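Local coordinates for protein FACT-Spt16 (Cicer arietinum, PDB 5CE6) that probably serves, through this N-terminal peptidase-like region of the FACT subunit Spt16, as a histone chaperone that binds H3-H4 during transcription, at residues I105-K110 and I121-K126; K207-L212 and Y309-A314; G346-A351 and D395-E400; Q411-E416 and K423-L428. All coordinates share one frame; numbering follows the deposited sequence.

Contact 1: residues I105-K110 and I121-K126; sequences ILESVK and IILHVK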
loop_
_atom_site.group_PDB
_atom_site.type_symbol
_atom_site.label_atom_id
_atom_site.label_comp_id
_atom_site.label_asym_id
_atom_site.label_seq_id
_atom_site.Cartn_x
_atom_site.Cartn_y
_atom_site.Cartn_z
ATOM N N ILE A 105 22.700 17.161 3.777
ATOM C CA ILE A 105 22.464 15.768 4.110
ATOM C C ILE A 105 22.881 14.868 2.948
ATOM O O ILE A 105 23.523 13.835 3.149
ATOM C CB ILE A 105 20.983 15.531 4.457
ATOM C CG1 ILE A 105 20.605 16.316 5.713
ATOM C CG2 ILE A 105 20.709 14.042 4.649
ATOM C CD1 ILE A 105 19.114 16.414 5.945
ATOM N N LEU A 106 22.534 15.276 1.731
ATOM C CA LEU A 106 22.811 14.471 0.542
ATOM C C LEU A 106 24.280 14.469 0.126
ATOM O O LEU A 106 24.686 13.662 -0.706
ATOM C CB LEU A 106 21.922 14.911 -0.626
ATOM C CG LEU A 106 20.445 14.561 -0.487
ATOM C CD1 LEU A 106 19.603 15.198 -1.580
ATOM C CD2 LEU A 106 20.247 13.044 -0.492
ATOM N N GLU A 107 25.078 15.369 0.699
ATOM C CA GLU A 107 26.520 15.372 0.441
ATOM C C GLU A 107 27.135 13.989 0.660
ATOM O O GLU A 107 28.050 13.582 -0.056
ATOM C CB GLU A 107 27.226 16.403 1.325
ATOM C CG GLU A 107 27.081 17.836 0.847
ATOM C CD GLU A 107 27.853 18.108 -0.430
ATOM O OE1 GLU A 107 28.799 17.350 -0.728
ATOM O OE2 GLU A 107 27.515 19.081 -1.134
ATOM N N SER A 108 26.605 13.263 1.637
ATOM C CA SER A 108 27.182 11.990 2.056
ATOM C C SER A 108 27.004 10.854 1.045
ATOM O O SER A 108 27.693 9.839 1.129
ATOM C CB SER A 108 26.600 11.565 3.406
ATOM O OG SER A 108 25.206 11.335 3.307
ATOM N N VAL A 109 26.082 11.015 0.099
ATOM C CA VAL A 109 25.837 9.959 -0.885
ATOM C C VAL A 109 26.581 10.184 -2.210
ATOM O O VAL A 109 26.507 9.358 -3.115
ATOM C CB VAL A 109 24.320 9.715 -1.116
ATOM C CG1 VAL A 109 23.636 9.359 0.188
ATOM C CG2 VAL A 109 23.653 10.930 -1.713
ATOM N N LYS A 110 27.316 11.286 -2.315
ATOM C CA LYS A 110 28.097 11.553 -3.527
ATOM C C LYS A 110 29.128 10.461 -3.812
ATOM O O LYS A 110 29.150 9.888 -4.901
ATOM C CB LYS A 110 28.782 12.917 -3.455
ATOM C CG LYS A 110 27.851 14.081 -3.752
ATOM C CD LYS A 110 28.570 15.404 -3.565
ATOM C CE LYS A 110 27.660 16.573 -3.884
ATOM N NZ LYS A 110 28.375 17.869 -3.647
ATOM N N ILE A 121 26.557 12.948 -8.369
ATOM C CA ILE A 121 25.434 13.667 -7.776
ATOM C C ILE A 121 25.667 15.171 -7.800
ATOM O O ILE A 121 26.692 15.658 -7.326
ATOM C CB ILE A 121 25.179 13.198 -6.351
ATOM C CG1 ILE A 121 24.668 11.760 -6.392
ATOM C CG2 ILE A 121 24.185 14.109 -5.654
ATOM C CD1 ILE A 121 24.288 11.217 -5.068
ATOM N N ILE A 122 24.709 15.900 -8.360
ATOM C CA ILE A 122 24.830 17.348 -8.478
ATOM C C ILE A 122 23.722 17.980 -7.660
ATOM O O ILE A 122 22.550 17.765 -7.942
ATOM C CB ILE A 122 24.693 17.797 -9.935
ATOM C CG1 ILE A 122 25.747 17.107 -10.797
ATOM C CG2 ILE A 122 24.819 19.318 -10.046
ATOM C CD1 ILE A 122 27.161 17.391 -10.353
ATOM N N LEU A 123 24.088 18.760 -6.647
ATOM C CA LEU A 123 23.078 19.330 -5.762
ATOM C C LEU A 123 22.789 20.779 -6.126
ATOM O O LEU A 123 23.686 21.618 -6.133
ATOM C CB LEU A 123 23.513 19.201 -4.300
ATOM C CG LEU A 123 23.716 17.755 -3.841
ATOM C CD1 LEU A 123 24.281 17.702 -2.434
ATOM C CD2 LEU A 123 22.407 16.995 -3.902
ATOM N N HIS A 124 21.532 21.061 -6.452
ATOM C CA HIS A 124 21.112 22.418 -6.774
ATOM C C HIS A 124 20.318 22.949 -5.591
ATOM O O HIS A 124 19.208 22.488 -5.333
ATOM C CB HIS A 124 20.233 22.409 -8.029
ATOM C CG HIS A 124 20.859 21.718 -9.201
ATOM N ND1 HIS A 124 21.520 22.403 -10.199
ATOM C CD2 HIS A 124 20.929 20.408 -9.536
ATOM C CE1 HIS A 124 21.970 21.546 -11.097
ATOM N NE2 HIS A 124 21.627 20.327 -10.717
ATOM N N VAL A 125 20.891 23.905 -4.864
ATOM C CA VAL A 125 20.263 24.407 -3.642
ATOM C C VAL A 125 19.252 25.507 -3.943
ATOM O O VAL A 125 19.604 26.527 -4.547
ATOM C CB VAL A 125 21.310 24.986 -2.669
ATOM C CG1 VAL A 125 20.621 25.627 -1.468
ATOM C CG2 VAL A 125 22.289 23.914 -2.227
ATOM N N LYS A 126 18.009 25.307 -3.509
ATOM C CA LYS A 126 16.971 26.323 -3.676
ATOM C C LYS A 126 16.766 27.144 -2.407
ATOM O O LYS A 126 16.449 26.596 -1.344
ATOM C CB LYS A 126 15.636 25.692 -4.085
ATOM C CG LYS A 126 14.580 26.720 -4.503
ATOM C CD LYS A 126 13.189 26.111 -4.544
ATOM C CE LYS A 126 12.624 25.943 -3.142
ATOM N NZ LYS A 126 12.341 27.252 -2.479
HETATM O O HOH W 1 26.863 19.365 -5.985
HETATM O O HOH W 2 28.484 11.204 -7.199
#
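Val-109 and Ile-121 meet methyl to methyl: CG2 of the valine stands 3.4 Å from CD1 of the isoleucine, closer than carbons usually come. The isoleucine gets there with CG1 beside its own backbone N (chi1 -68°) and CD1 extended beyond it toward Val-109. Leu-123 supplies the second apolar patch by splitting its branches. CD2 packs on CB of Leu-106 at 3.9 Å, while CD1 lies against CE of Lys-110 at 3.8 Å and also brushes the carboxylate of Glu-107.

The two segments belong to a beta-alpha-beta crossover: strand 93-98 is followed by helices 100-106 and 110-117, and the chain returns as the parallel edge strand 120-125 of the lobe's mixed sheet. Leu-106 and Leu-123 both also rest on Val-96 of strand 93-98, and Val-109 reaches Leu-26 and Phe-29 of helix 26-42.

Polar contacts are indirect, with water doing the bridging. The extended Lys-110 chain lies over Ile-121 and ends in a salt bridge to Glu-107, NZ to OE2 2.9 Å, although the hydrogen bonds in it are weak. One water accepts from Lys-110 NZ (3.2 Å) and from Leu-123 N (2.9 Å). Another donates to Lys-110 O (2.7 Å) and takes the N-H of Ile-121 (2.9 Å).

Contact 2: residues K207-L212 and Y309-A314; sequences KRAAYL and YCSNIA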
loop_
_atom_site.group_PDB
_atom_site.type_symbol
_atom_site.label_atom_id
_atom_site.label_comp_id
_atom_site.label_asym_id
_atom_site.label_seq_id
_atom_site.Cartn_x
_atom_site.Cartn_y
_atom_site.Cartn_z
ATOM N N LYS A 207 6.741 -7.992 8.255
ATOM C CA LYS A 207 6.299 -8.933 9.283
ATOM C C LYS A 207 6.127 -8.242 10.631
ATOM O O LYS A 207 5.174 -8.537 11.351
ATOM C CB LYS A 207 7.288 -10.092 9.429
ATOM C CG LYS A 207 7.325 -11.023 8.239
ATOM C CD LYS A 207 8.393 -12.096 8.459
ATOM C CE LYS A 207 8.278 -13.243 7.474
ATOM N NZ LYS A 207 9.312 -14.295 7.756
ATOM N N ARG A 208 7.053 -7.344 10.981
ATOM C CA ARG A 208 6.922 -6.570 12.220
ATOM C C ARG A 208 5.622 -5.765 12.185
ATOM O O ARG A 208 4.862 -5.768 13.144
ATOM C CB ARG A 208 8.111 -5.620 12.431
ATOM C CG ARG A 208 9.477 -6.322 12.512
ATOM C CD ARG A 208 9.695 -7.053 13.834
ATOM N NE ARG A 208 10.984 -7.759 13.864
ATOM C CZ ARG A 208 11.119 -9.069 13.689
ATOM N NH1 ARG A 208 10.048 -9.823 13.475
ATOM N NH2 ARG A 208 12.329 -9.630 13.716
ATOM N N ALA A 209 5.386 -5.082 11.068
ATOM C CA ALA A 209 4.177 -4.285 10.881
ATOM C C ALA A 209 2.943 -5.168 11.003
ATOM O O ALA A 209 1.999 -4.828 11.720
ATOM C CB ALA A 209 4.202 -3.598 9.532
ATOM N N ALA A 210 2.960 -6.300 10.303
ATOM C CA ALA A 210 1.827 -7.226 10.315
ATOM C C ALA A 210 1.571 -7.843 11.684
ATOM O O ALA A 210 0.419 -8.105 12.040
ATOM C CB ALA A 210 2.020 -8.318 9.271
ATOM N N TYR A 211 2.637 -8.120 12.432
ATOM C CA TYR A 211 2.485 -8.619 13.796
ATOM C C TYR A 211 1.713 -7.620 14.657
ATOM O O TYR A 211 0.790 -7.995 15.387
ATOM C CB TYR A 211 3.846 -8.920 14.432
ATOM C CG TYR A 211 3.736 -9.655 15.752
ATOM C CD1 TYR A 211 3.626 -11.040 15.786
ATOM C CD2 TYR A 211 3.725 -8.965 16.961
ATOM C CE1 TYR A 211 3.517 -11.723 16.987
ATOM C CE2 TYR A 211 3.616 -9.638 18.169
ATOM C CZ TYR A 211 3.510 -11.016 18.174
ATOM O OH TYR A 211 3.402 -11.694 19.366
ATOM N N LEU A 212 2.087 -6.347 14.570
ATOM C CA LEU A 212 1.387 -5.298 15.308
ATOM C C LEU A 212 -0.057 -5.181 14.835
ATOM O O LEU A 212 -0.984 -5.113 15.647
ATOM C CB LEU A 212 2.104 -3.959 15.138
ATOM C CG LEU A 212 1.385 -2.733 15.704
ATOM C CD1 LEU A 212 1.127 -2.921 17.183
ATOM C CD2 LEU A 212 2.225 -1.493 15.470
ATOM N N TYR A 309 7.056 0.473 6.058
ATOM C CA TYR A 309 6.488 -0.702 5.388
ATOM C C TYR A 309 5.103 -1.023 5.911
ATOM O O TYR A 309 4.916 -1.191 7.116
ATOM C CB TYR A 309 7.426 -1.921 5.496
ATOM C CG TYR A 309 8.614 -1.725 4.596
ATOM C CD1 TYR A 309 9.710 -0.972 5.019
ATOM C CD2 TYR A 309 8.607 -2.208 3.290
ATOM C CE1 TYR A 309 10.781 -0.734 4.183
ATOM C CE2 TYR A 309 9.687 -1.975 2.438
ATOM C CZ TYR A 309 10.758 -1.234 2.892
ATOM O OH TYR A 309 11.825 -0.996 2.056
ATOM N N CYS A 310 4.147 -1.111 4.992
ATOM C CA CYS A 310 2.739 -1.249 5.339
ATOM C C CYS A 310 2.336 -2.705 5.538
ATOM O O CYS A 310 3.014 -3.632 5.087
ATOM C CB CYS A 310 1.848 -0.668 4.229
ATOM S SG CYS A 310 2.052 1.104 3.950
ATOM N N SER A 311 1.200 -2.882 6.203
ATOM C CA SER A 311 0.579 -4.190 6.383
ATOM C C SER A 311 -0.902 -3.938 6.490
ATOM O O SER A 311 -1.331 -2.792 6.647
ATOM C CB SER A 311 1.102 -4.895 7.642
ATOM O OG SER A 311 0.762 -4.160 8.815
ATOM N N ASN A 312 -1.700 -4.996 6.419
ATOM C CA ASN A 312 -3.137 -4.805 6.465
ATOM C C ASN A 312 -3.844 -6.035 6.999
ATOM O O ASN A 312 -3.389 -7.160 6.775
ATOM C CB ASN A 312 -3.685 -4.534 5.072
ATOM C CG ASN A 312 -5.114 -4.052 5.119
ATOM O OD1 ASN A 312 -5.420 -3.085 5.819
ATOM N ND2 ASN A 312 -6.001 -4.733 4.409
ATOM N N ILE A 313 -4.963 -5.824 7.688
ATOM C CA ILE A 313 -5.835 -6.942 8.043
ATOM C C ILE A 313 -7.256 -6.420 8.020
ATOM O O ILE A 313 -7.488 -5.231 8.206
ATOM C CB ILE A 313 -5.483 -7.520 9.441
ATOM C CG1 ILE A 313 -6.068 -8.927 9.629
ATOM C CG2 ILE A 313 -5.998 -6.610 10.555
ATOM C CD1 ILE A 313 -5.795 -9.489 11.031
ATOM N N ALA A 314 -8.214 -7.291 7.733
ATOM C CA ALA A 314 -9.615 -6.907 7.806
ATOM C C ALA A 314 -10.385 -8.136 8.232
ATOM O O ALA A 314 -10.096 -9.242 7.766
ATOM C CB ALA A 314 -10.135 -6.396 6.462
#
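Ser-311 presses against the backbone of helix 200-230 where that helix carries two alanines in a row. This is the tight part of the contact: the CA atoms of Ala-210 and Ser-311 are 5.1 Å apart, and the serine CB sits 3.5 Å from Ala-210 N. Beside it the CB of Ala-210 meets the CB of Ser-311 at 3.9 Å. The CB of Ala-209 fills the next position along, 3.5 Å from the carbonyl oxygen of Tyr-309 and 3.6 Å from Ser-311 OG. With chi1 at 63°, the serine hydroxyl faces the helix, 3.2 Å from Ala-209 O. Tyr-309 is buried too, but its ring leads away from the 207-212 stretch of the helix and sends its OH to Glu-202, nearer the start of the same helix.

The solvent side is looser. Tyr-211 points away from the strand and is exposed, and the exposed Arg-208 leads its guanidinium away from 309-314 in a direction of its own. Helix and strand both belong to the M24 peptidase-like, pita-bread type domain, where the long helix packs against strands 296-306 and 309-319.

No hydrogen bond joins the two segments directly. Ser-311 OG bonds instead to Thr-213 OG1 and Ala-304 O, and Thr-213 OG1 also bonds to Ala-209 O. A buried hydroxyl thus finds its partners in the next helical turn and the neighbouring strand, while small side chains let the backbones close in.

Contact 3: residues G346-A351 and D395-E400; sequences GNKLSA and DQIVKE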
loop_
_atom_site.group_PDB
_atom_site.type_symbol
_atom_site.label_atom_id
_atom_site.label_comp_id
_atom_site.label_asym_id
_atom_site.label_seq_id
_atom_site.Cartn_x
_atom_site.Cartn_y
_atom_site.Cartn_z
ATOM N N GLY A 346 5.271 -18.416 -10.044
ATOM C CA GLY A 346 5.031 -18.992 -11.351
ATOM C C GLY A 346 3.572 -18.922 -11.769
ATOM O O GLY A 346 3.249 -19.153 -12.933
ATOM N N ASN A 347 2.690 -18.627 -10.821
ATOM C CA ASN A 347 1.264 -18.507 -11.123
ATOM C C ASN A 347 0.878 -17.072 -11.473
ATOM O O ASN A 347 1.456 -16.137 -10.949
ATOM C CB ASN A 347 0.427 -18.981 -9.934
ATOM C CG ASN A 347 0.520 -20.476 -9.706
ATOM O OD1 ASN A 347 1.084 -21.209 -10.517
ATOM N ND2 ASN A 347 -0.069 -20.944 -8.602
ATOM N N LYS A 348 -0.112 -16.902 -12.348
ATOM C CA LYS A 348 -0.596 -15.562 -12.699
ATOM C C LYS A 348 -1.491 -14.994 -11.600
ATOM O O LYS A 348 -2.260 -15.731 -10.993
ATOM C CB LYS A 348 -1.398 -15.623 -14.001
ATOM C CG LYS A 348 -0.571 -15.957 -15.231
ATOM C CD LYS A 348 -1.438 -16.113 -16.470
ATOM C CE LYS A 348 -0.637 -15.844 -17.738
ATOM N NZ LYS A 348 0.662 -16.573 -17.747
ATOM N N LEU A 349 -1.406 -13.689 -11.351
ATOM C CA LEU A 349 -2.298 -13.056 -10.376
ATOM C C LEU A 349 -3.751 -13.289 -10.780
ATOM O O LEU A 349 -4.614 -13.485 -9.929
ATOM C CB LEU A 349 -2.009 -11.559 -10.236
ATOM C CG LEU A 349 -0.965 -11.091 -9.210
ATOM C CD1 LEU A 349 0.385 -11.720 -9.445
ATOM C CD2 LEU A 349 -0.845 -9.574 -9.240
ATOM N N SER A 350 -4.012 -13.291 -12.085
ATOM C CA SER A 350 -5.366 -13.525 -12.588
ATOM C C SER A 350 -5.883 -14.913 -12.236
ATOM O O SER A 350 -7.070 -15.096 -11.975
ATOM C CB SER A 350 -5.430 -13.300 -14.101
ATOM O OG SER A 350 -4.470 -14.094 -14.777
ATOM N N ALA A 351 -4.999 -15.904 -12.231
ATOM C CA ALA A 351 -5.425 -17.245 -11.866
ATOM C C ALA A 351 -5.835 -17.275 -10.391
ATOM O O ALA A 351 -6.766 -17.995 -10.001
ATOM C CB ALA A 351 -4.311 -18.248 -12.138
ATOM N N ASP A 395 -2.149 -10.514 -15.657
ATOM C CA ASP A 395 -1.462 -11.763 -15.948
ATOM C C ASP A 395 -0.012 -11.733 -15.475
ATOM O O ASP A 395 0.807 -12.550 -15.902
ATOM C CB ASP A 395 -1.553 -12.081 -17.441
ATOM C CG ASP A 395 -2.992 -12.247 -17.914
ATOM O OD1 ASP A 395 -3.767 -12.954 -17.230
ATOM O OD2 ASP A 395 -3.349 -11.660 -18.962
ATOM N N GLN A 396 0.297 -10.792 -14.589
ATOM C CA GLN A 396 1.620 -10.717 -13.979
ATOM C C GLN A 396 1.889 -12.017 -13.232
ATOM O O GLN A 396 0.969 -12.599 -12.652
ATOM C CB GLN A 396 1.685 -9.544 -13.003
ATOM C CG GLN A 396 3.065 -9.269 -12.425
ATOM C CD GLN A 396 4.003 -8.636 -13.433
ATOM O OE1 GLN A 396 4.261 -7.436 -13.384
ATOM N NE2 GLN A 396 4.518 -9.442 -14.354
ATOM N N ILE A 397 3.141 -12.468 -13.247
ATOM C CA ILE A 397 3.509 -13.736 -12.620
ATOM C C ILE A 397 4.023 -13.530 -11.194
ATOM O O ILE A 397 4.860 -12.667 -10.949
ATOM C CB ILE A 397 4.585 -14.453 -13.450
ATOM C CG1 ILE A 397 4.033 -14.797 -14.831
ATOM C CG2 ILE A 397 5.054 -15.709 -12.743
ATOM C CD1 ILE A 397 2.985 -15.872 -14.806
ATOM N N VAL A 398 3.504 -14.321 -10.257
ATOM C CA VAL A 398 3.932 -14.249 -8.864
ATOM C C VAL A 398 5.403 -14.633 -8.780
ATOM O O VAL A 398 5.830 -15.609 -9.404
ATOM C CB VAL A 398 3.097 -15.201 -7.982
ATOM C CG1 VAL A 398 3.620 -15.220 -6.553
ATOM C CG2 VAL A 398 1.630 -14.790 -7.998
ATOM N N LYS A 399 6.171 -13.845 -8.033
ATOM C CA LYS A 399 7.586 -14.121 -7.806
ATOM C C LYS A 399 7.883 -14.165 -6.310
ATOM O O LYS A 399 7.252 -13.463 -5.512
ATOM C CB LYS A 399 8.455 -13.035 -8.459
ATOM C CG LYS A 399 8.341 -12.942 -9.975
ATOM C CD LYS A 399 8.699 -14.255 -10.650
ATOM C CE LYS A 399 8.577 -14.161 -12.175
ATOM N NZ LYS A 399 8.908 -15.451 -12.866
ATOM N N GLU A 400 8.855 -14.988 -5.937
ATOM C CA GLU A 400 9.401 -14.994 -4.586
ATOM C C GLU A 400 9.743 -13.575 -4.129
ATOM O O GLU A 400 10.325 -12.783 -4.884
ATOM C CB GLU A 400 10.663 -15.864 -4.566
ATOM C CG GLU A 400 11.456 -15.832 -3.279
ATOM C CD GLU A 400 12.688 -16.720 -3.350
ATOM O OE1 GLU A 400 12.824 -17.489 -4.329
ATOM O OE2 GLU A 400 13.519 -16.645 -2.424
#
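Ser-350 places OG between its backbone N and carbonyl carbon (chi1 55°), and Asp-395 sets its carboxylate beside its own backbone N (chi1 -61°). These two rotations bring OG to OD1 at 2.8 Å, with the serine donating to the anti lone pair of that oxygen. This puts the carboxylate at the N-terminal end of helix 349-363, where the helix dipole would probably suit its charge; Lys-348 NZ stays 5.7 Å from Asp-395 OD1, too far for a salt bridge.

Backbone bonds carry on from there. Leu-349 N, in the first turn, donates to Gln-396 O (2.9 Å). Val-398 N gives a nearly straight bond to Asn-347 O (2.8 Å, 177° at the hydrogen), and Gly-346 N reaches Val-398 O at 2.9 Å.

Side chains line both flanks. Ile-397 lays CG2 on the CA of Gly-346 and CD1 on the CG of Lys-348, each at 3.6 Å. On the buried flank Leu-349 CD1 packs against Val-398 CG2, and Val-398 also touches Leu-343.

Lys-348 and Ile-397 form a single isolated beta bridge, and Lys-348 is also the N-cap residue: a loop of the M24 peptidase-like domain is clipped to the start of a helix.

Contact 4: residues Q411-E416 and K423-L428; sequences QNLHCE and KVFSLL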
loop_
_atom_site.group_PDB
_atom_site.type_symbol
_atom_site.label_atom_id
_atom_site.label_comp_id
_atom_site.label_asym_id
_atom_site.label_seq_id
_atom_site.Cartn_x
_atom_site.Cartn_y
_atom_site.Cartn_z
ATOM N N GLN A 411 -19.947 -7.262 -1.889
ATOM C CA GLN A 411 -20.567 -5.931 -1.801
ATOM C C GLN A 411 -22.048 -5.978 -2.097
ATOM O O GLN A 411 -22.460 -6.492 -3.140
ATOM C CB GLN A 411 -19.919 -4.958 -2.794
ATOM C CG GLN A 411 -18.441 -5.165 -2.984
ATOM C CD GLN A 411 -17.839 -4.172 -3.952
ATOM O OE1 GLN A 411 -17.517 -4.513 -5.093
ATOM N NE2 GLN A 411 -17.676 -2.937 -3.500
ATOM N N ASN A 412 -22.843 -5.427 -1.184
ATOM C CA ASN A 412 -24.290 -5.271 -1.372
ATOM C C ASN A 412 -25.075 -6.570 -1.553
ATOM O O ASN A 412 -25.953 -6.680 -2.418
ATOM C CB ASN A 412 -24.609 -4.275 -2.497
ATOM C CG ASN A 412 -24.006 -2.907 -2.248
ATOM O OD1 ASN A 412 -23.926 -2.449 -1.107
ATOM N ND2 ASN A 412 -23.573 -2.250 -3.317
ATOM N N LEU A 413 -24.757 -7.560 -0.728
ATOM C CA LEU A 413 -25.634 -8.713 -0.601
ATOM C C LEU A 413 -26.914 -8.268 0.089
ATOM O O LEU A 413 -26.947 -7.232 0.756
ATOM C CB LEU A 413 -24.956 -9.809 0.213
ATOM C CG LEU A 413 -23.708 -10.424 -0.413
ATOM C CD1 LEU A 413 -23.038 -11.327 0.593
ATOM C CD2 LEU A 413 -24.094 -11.213 -1.657
ATOM N N HIS A 414 -27.983 -9.040 -0.079
ATOM C CA HIS A 414 -29.223 -8.756 0.627
ATOM C C HIS A 414 -29.461 -9.798 1.716
ATOM O O HIS A 414 -29.410 -11.001 1.448
ATOM C CB HIS A 414 -30.395 -8.718 -0.355
ATOM C CG HIS A 414 -30.383 -7.522 -1.251
ATOM N ND1 HIS A 414 -31.432 -6.630 -1.316
ATOM C CD2 HIS A 414 -29.439 -7.058 -2.104
ATOM C CE1 HIS A 414 -31.141 -5.673 -2.180
ATOM N NE2 HIS A 414 -29.937 -5.908 -2.670
ATOM N N CYS A 415 -29.697 -9.335 2.943
ATOM C CA CYS A 415 -29.937 -10.240 4.058
ATOM C C CYS A 415 -31.346 -10.803 3.983
ATOM O O CYS A 415 -32.161 -10.385 3.157
ATOM C CB CYS A 415 -29.699 -9.551 5.409
ATOM S SG CYS A 415 -30.953 -8.363 5.913
ATOM N N GLU A 416 -31.633 -11.756 4.855
ATOM C CA GLU A 416 -32.913 -12.434 4.818
ATOM C C GLU A 416 -34.080 -11.515 5.152
ATOM O O GLU A 416 -35.007 -11.361 4.350
ATOM C CB GLU A 416 -32.894 -13.647 5.746
ATOM C CG GLU A 416 -34.191 -14.414 5.730
ATOM C CD GLU A 416 -34.005 -15.851 6.167
ATOM O OE1 GLU A 416 -34.733 -16.276 7.081
ATOM O OE2 GLU A 416 -33.121 -16.534 5.604
ATOM N N LYS A 423 -30.372 -4.817 5.712
ATOM C CA LYS A 423 -31.092 -5.240 4.504
ATOM C C LYS A 423 -30.141 -5.431 3.337
ATOM O O LYS A 423 -30.181 -6.442 2.631
ATOM C CB LYS A 423 -32.152 -4.196 4.142
ATOM C CG LYS A 423 -32.659 -4.288 2.699
ATOM C CD LYS A 423 -33.714 -3.236 2.399
ATOM C CE LYS A 423 -34.096 -3.237 0.919
ATOM N NZ LYS A 423 -35.325 -2.426 0.674
ATOM N N VAL A 424 -29.262 -4.456 3.159
ATOM C CA VAL A 424 -28.148 -4.594 2.246
ATOM C C VAL A 424 -26.897 -4.574 3.118
ATOM O O VAL A 424 -26.728 -3.672 3.946
ATOM C CB VAL A 424 -28.127 -3.434 1.240
ATOM C CG1 VAL A 424 -26.951 -3.561 0.308
ATOM C CG2 VAL A 424 -29.427 -3.398 0.453
ATOM N N PHE A 425 -26.032 -5.577 2.964
ATOM C CA PHE A 425 -24.821 -5.654 3.771
ATOM C C PHE A 425 -23.622 -6.043 2.925
ATOM O O PHE A 425 -23.767 -6.471 1.780
ATOM C CB PHE A 425 -24.986 -6.652 4.924
ATOM C CG PHE A 425 -25.041 -8.091 4.484
ATOM C CD1 PHE A 425 -26.225 -8.644 4.015
ATOM C CD2 PHE A 425 -23.906 -8.893 4.544
ATOM C CE1 PHE A 425 -26.281 -9.972 3.616
ATOM C CE2 PHE A 425 -23.946 -10.216 4.139
ATOM C CZ PHE A 425 -25.137 -10.767 3.674
ATOM N N SER A 426 -22.432 -5.883 3.488
ATOM C CA SER A 426 -21.218 -6.313 2.814
ATOM C C SER A 426 -20.370 -7.124 3.792
ATOM O O SER A 426 -20.631 -7.119 4.997
ATOM C CB SER A 426 -20.433 -5.098 2.286
ATOM O OG SER A 426 -21.224 -4.361 1.351
ATOM N N LEU A 427 -19.383 -7.845 3.265
ATOM C CA LEU A 427 -18.445 -8.630 4.076
ATOM C C LEU A 427 -17.051 -8.425 3.524
ATOM O O LEU A 427 -16.894 -8.240 2.316
ATOM C CB LEU A 427 -18.771 -10.124 4.007
ATOM C CG LEU A 427 -20.190 -10.557 4.379
ATOM C CD1 LEU A 427 -20.408 -12.018 3.977
ATOM C CD2 LEU A 427 -20.457 -10.378 5.843
ATOM N N LEU A 428 -16.047 -8.504 4.390
ATOM C CA LEU A 428 -14.658 -8.262 3.983
ATOM C C LEU A 428 -13.668 -9.085 4.793
ATOM O O LEU A 428 -13.764 -9.163 6.029
ATOM C CB LEU A 428 -14.342 -6.768 4.128
ATOM C CG LEU A 428 -12.911 -6.369 3.760
ATOM C CD1 LEU A 428 -12.686 -6.571 2.267
ATOM C CD2 LEU A 428 -12.695 -4.912 4.142
HETATM O O HOH W 3 -23.668 -3.111 1.493
HETATM O O HOH W 4 -32.650 -7.773 2.182
#
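Phe-425 and Leu-413 form a hydrogen-bonded antiparallel pair, and the ring conformation decides how they pack. A chi1 of 70° folds the phenyl group back over its own main chain, which slides it beneath the leucine. Leu-413 CB then lies over one face, 3.9 Å from the ring centroid, while Cys-415 N comes up to the ring edge in its plane. That face of the hairpin is covered by helix 323-342, through Ala-328 and Gln-325.

His-414 and Val-424, the non-hydrogen-bonded pair, project from the other face. They run side by side, and CG2 of the valine sits over the imidazole, 4.1 Å from its centroid. Valine's other methyl, CG1, leans on Asn-412.

In Cys-415, chi1 73° tucks SG over the backbone, against Lys-423 CA at 3.4 Å.

The backbone pairing runs through Phe-425 N to Leu-413 O and Cys-415 N to Lys-423 O, both 2.9 Å; the return bond from Leu-413 N is weak. Asn-412 turns the chain through a corner. There Ser-426, with OG turned beside its backbone N, accepts the N-H of Asn-412 at 3.2 Å, and a water joins that OG to Asn-412 OD1, 2.7 Å from each. The chemistry is consistent with a hairpin held mainly by main-chain bonds, apolar toward helix 323-342, with a serine hydroxyl and a water serving the corner, close to the potassium-binding Ser-420 and Asn-422.

Contact 1 stands apart in the N-terminal lobe, while contacts 2, 3 and 4 share the M24 peptidase-like region; the centres of contacts 1 and 4 are 55 Å apart, on opposite sides of the chain's centre. Within that region contacts 2 and 4 meet directly, Ala-314 CB packing on Leu-428 CD2 at 3.8 Å where strands 309-319 and 424-435 lie together. Contact 3 touches neither: its nearest atoms are about 11 Å from contact 2 and about 16 Å from contact 4. Contact 4 lies beside a metal site, with the Cys-415 side chain about 6 Å from the potassium ion bound by Ala-295, Ser-420 and Asn-422. Along the chain each contact closes before the next opens.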